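PDB 4DYD: diketoreductase from Acinetobacter baylyi, which probably catalyses the NAD-dependent interconversion of (3S)-3-hydroxyacyl-CoA and 3-oxoacyl-CoA, a step of fatty acid beta-oxidation. Local coordinates for residues N120-L125 and A141-N146. Numbering follows the deposited sequence.
With NAD (nicotinamide-adenine-dinucleotide), chain B; PO4 (phosphate ion), chain N.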
loop_
_atom_site.group_PDB
_atom_site.type_symbol
_atom_site.label_atom_id
_atom_site.label_comp_id
_atom_site.label_asym_id
_atom_site.label_seq_id
_atom_site.Cartn_x
_atom_site.Cartn_y
_atom_site.Cartn_z
ATOM N N ASN A 120 -1.682 -25.076 0.215
ATOM C CA ASN A 120 -1.565 -23.786 0.887
ATOM C C ASN A 120 -0.294 -23.085 0.408
ATOM O O ASN A 120 0.136 -22.090 0.997
ATOM C CB ASN A 120 -1.481 -23.994 2.401
ATOM C CG ASN A 120 -1.380 -22.688 3.171
ATOM O OD1 ASN A 120 -2.157 -21.755 2.947
ATOM N ND2 ASN A 120 -0.412 -22.609 4.076
ATOM N N SER A 121 0.302 -23.605 -0.664
ATOM C CA SER A 121 1.617 -23.148 -1.120
ATOM C C SER A 121 1.659 -21.653 -1.450
ATOM O O SER A 121 0.763 -21.128 -2.117
ATOM C CB SER A 121 2.068 -23.965 -2.335
ATOM O OG SER A 121 3.361 -23.565 -2.751
ATOM N N SER A 122 2.712 -20.976 -0.996
ATOM C CA SER A 122 2.893 -19.548 -1.268
ATOM C C SER A 122 3.676 -19.276 -2.554
ATOM O O SER A 122 3.404 -18.291 -3.247
ATOM C CB SER A 122 3.593 -18.848 -0.098
ATOM O OG SER A 122 2.794 -18.864 1.071
ATOM N N THR A 123 4.642 -20.131 -2.875
ATOM C CA THR A 123 5.544 -19.851 -3.990
ATOM C C THR A 123 5.362 -20.780 -5.189
ATOM O O THR A 123 5.821 -20.468 -6.291
ATOM C CB THR A 123 7.015 -19.880 -3.544
ATOM O OG1 THR A 123 7.341 -21.180 -3.038
ATOM C CG2 THR A 123 7.255 -18.843 -2.458
ATOM N N LEU A 124 4.702 -21.914 -4.988
ATOM C CA LEU A 124 4.470 -22.846 -6.089
ATOM C C LEU A 124 3.042 -22.718 -6.599
ATOM O O LEU A 124 2.087 -22.743 -5.818
ATOM C CB LEU A 124 4.735 -24.290 -5.644
ATOM C CG LEU A 124 6.156 -24.584 -5.156
ATOM C CD1 LEU A 124 6.258 -26.006 -4.630
ATOM C CD2 LEU A 124 7.151 -24.349 -6.281
ATOM N N LEU A 125 2.900 -22.576 -7.911
ATOM C CA LEU A 125 1.584 -22.495 -8.531
ATOM C C LEU A 125 0.923 -23.864 -8.564
ATOM O O LEU A 125 1.601 -24.893 -8.615
ATOM C CB LEU A 125 1.700 -21.958 -9.961
ATOM C CG LEU A 125 2.254 -20.543 -10.126
ATOM C CD1 LEU A 125 2.380 -20.208 -11.603
ATOM C CD2 LEU A 125 1.345 -19.545 -9.420
ATOM N N ALA A 141 -5.749 -24.216 -5.130
ATOM C CA ALA A 141 -5.043 -23.627 -4.006
ATOM C C ALA A 141 -6.037 -23.002 -3.040
ATOM O O ALA A 141 -7.025 -22.385 -3.449
ATOM C CB ALA A 141 -4.035 -22.590 -4.483
ATOM N N LEU A 142 -5.778 -23.204 -1.755
ATOM C CA LEU A 142 -6.504 -22.532 -0.689
ATOM C C LEU A 142 -5.440 -21.962 0.231
ATOM O O LEU A 142 -4.854 -22.688 1.038
ATOM C CB LEU A 142 -7.379 -23.526 0.078
ATOM C CG LEU A 142 -8.209 -22.923 1.214
ATOM C CD1 LEU A 142 -9.180 -21.894 0.645
ATOM C CD2 LEU A 142 -8.963 -24.016 1.963
ATOM N N HIS A 143 -5.192 -20.662 0.106
ATOM C CA HIS A 143 -4.017 -20.044 0.700
ATOM C C HIS A 143 -4.375 -19.172 1.905
ATOM O O HIS A 143 -5.131 -18.204 1.786
ATOM C CB HIS A 143 -3.293 -19.229 -0.376
ATOM C CG HIS A 143 -2.045 -18.563 0.104
ATOM N ND1 HIS A 143 -1.918 -17.194 0.190
ATOM C CD2 HIS A 143 -0.866 -19.079 0.526
ATOM C CE1 HIS A 143 -0.714 -16.894 0.645
ATOM N NE2 HIS A 143 -0.056 -18.021 0.856
ATOM N N PHE A 144 -3.828 -19.534 3.064
ATOM C CA PHE A 144 -4.110 -18.844 4.325
ATOM C C PHE A 144 -2.998 -17.860 4.674
ATOM O O PHE A 144 -1.921 -17.871 4.070
ATOM C CB PHE A 144 -4.242 -19.853 5.469
ATOM C CG PHE A 144 -5.401 -20.796 5.326
ATOM C CD1 PHE A 144 -5.335 -21.878 4.449
ATOM C CD2 PHE A 144 -6.561 -20.606 6.073
ATOM C CE1 PHE A 144 -6.408 -22.755 4.316
ATOM C CE2 PHE A 144 -7.641 -21.476 5.950
ATOM C CZ PHE A 144 -7.565 -22.553 5.068
ATOM N N ALA A 145 -3.273 -17.012 5.659
ATOM C CA ALA A 145 -2.291 -16.059 6.169
ATOM C C ALA A 145 -1.940 -16.419 7.609
ATOM O O ALA A 145 -2.792 -16.905 8.359
ATOM C CB ALA A 145 -2.854 -14.647 6.103
ATOM N N ASN A 146 -0.689 -16.187 7.996
ATOM C CA ASN A 146 -0.256 -16.505 9.355
ATOM C C ASN A 146 -1.175 -15.788 10.358
ATOM O O ASN A 146 -1.563 -14.637 10.139
ATOM C CB ASN A 146 1.197 -16.075 9.563
ATOM C CG ASN A 146 1.777 -16.601 10.856
ATOM O OD1 ASN A 146 1.176 -17.452 11.518
ATOM N ND2 ASN A 146 2.944 -16.099 11.230
HETATM P PA NAD B . 6.143 -25.388 8.482
HETATM O O1A NAD B . 6.876 -24.790 9.619
HETATM O O2A NAD B . 6.712 -25.278 7.120
HETATM O O5B NAD B . 5.855 -26.942 8.799
HETATM C C5B NAD B . 5.897 -27.925 7.759
HETATM C C4B NAD B . 5.084 -29.149 8.187
HETATM O O4B NAD B . 5.251 -30.183 7.197
HETATM C C3B NAD B . 5.668 -29.720 9.470
HETATM O O3B NAD B . 4.683 -30.538 10.115
HETATM C C2B NAD B . 6.765 -30.603 8.906
HETATM O O2B NAD B . 7.164 -31.575 9.883
HETATM C C1B NAD B . 5.907 -31.280 7.856
HETATM N N9A NAD B . 6.682 -32.145 6.938
HETATM C C8A NAD B . 8.001 -32.130 6.770
HETATM N N7A NAD B . 8.297 -33.009 5.818
HETATM C C5A NAD B . 7.165 -33.572 5.404
HETATM C C6A NAD B . 6.939 -34.540 4.519
HETATM N N6A NAD B . 8.009 -35.055 3.920
HETATM N N1A NAD B . 5.708 -35.016 4.288
HETATM C C2A NAD B . 4.632 -34.476 5.000
HETATM N N3A NAD B . 4.903 -33.457 5.921
HETATM C C4A NAD B . 6.163 -33.035 6.096
HETATM O O3 NAD B . 4.664 -24.754 8.461
HETATM P PN NAD B . 4.306 -23.588 7.411
HETATM O O1N NAD B . 5.557 -22.927 6.978
HETATM O O2N NAD B . 3.221 -22.753 7.975
HETATM O O5D NAD B . 3.718 -24.417 6.162
HETATM C C5D NAD B . 4.368 -24.347 4.890
HETATM C C4D NAD B . 3.330 -24.533 3.782
HETATM O O4D NAD B . 2.306 -23.542 3.981
HETATM C C3D NAD B . 3.972 -24.158 2.458
HETATM O O3D NAD B . 3.110 -24.511 1.365
HETATM C C2D NAD B . 4.007 -22.652 2.623
HETATM O O2D NAD B . 4.205 -22.009 1.354
HETATM C C1D NAD B . 2.572 -22.454 3.077
HETATM N N1N NAD B . 2.328 -21.117 3.664
HETATM C C2N NAD B . 3.129 -20.650 4.714
HETATM C C3N NAD B . 2.969 -19.351 5.183
HETATM C C7N NAD B . 3.685 -18.918 6.295
HETATM O O7N NAD B . 3.492 -17.803 6.777
HETATM N N7N NAD B . 4.539 -19.805 6.797
HETATM C C4N NAD B . 2.015 -18.518 4.609
HETATM C C5N NAD B . 1.198 -18.983 3.585
HETATM C C6N NAD B . 1.351 -20.281 3.109
HETATM P P PO4 N . 3.914 -17.567 14.613
HETATM O O1 PO4 N . 4.868 -17.365 13.489
HETATM O O2 PO4 N . 2.593 -17.981 14.074
HETATM O O3 PO4 N . 4.433 -18.625 15.520
HETATM O O4 PO4 N . 3.763 -16.295 15.368
#
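The nicotinamide end of the NAD site is built where Asn120 and Ser122 meet His143 and Phe144, and it illustrates how one amide can serve backbone and cofactor at once. Asn120 OD1 accepts the backbone N-H of Phe144 at 2.8 Å in a nearly straight bond (174° at the hydrogen), and the donor lies almost in line with the side-chain C=O. CG anti to the backbone N (chi1 -179°) carries the amide out between the Phe144 backbone and the ribose, and its turn about chi2 (49°) points ND2 to the ribose, where Asn120 ND2 gives a weak bond to NAD O4D. The same OD1 sits at the edge of the Phe144 ring, 3.5 Å from Phe144 CD1. Asn120 directly follows strand 116-119, and His143 lies on the neighbouring parallel strand 139-143 of the Rossmann-type domain, in which NAD sits, as usual for this fold, at the carboxyl edge of the parallel strands. The backbone O of Asn120 lies in the plane of the His143 imidazole, 3.2 Å from His143 CD2. Farther round the rim of the imidazole, His143 NE2 and Ser122 OG share a hydrogen bond of 3.0 Å, although the serine oxygen is less surely placed. His143, predicted to be important for catalysis, bonds through ND1 to Glu155, which helps fix the ring's rotation; NE2 lies 3.2 Å from NAD C5N. On the ribose, Ser122 N donates to NAD O2D at 3.0 Å.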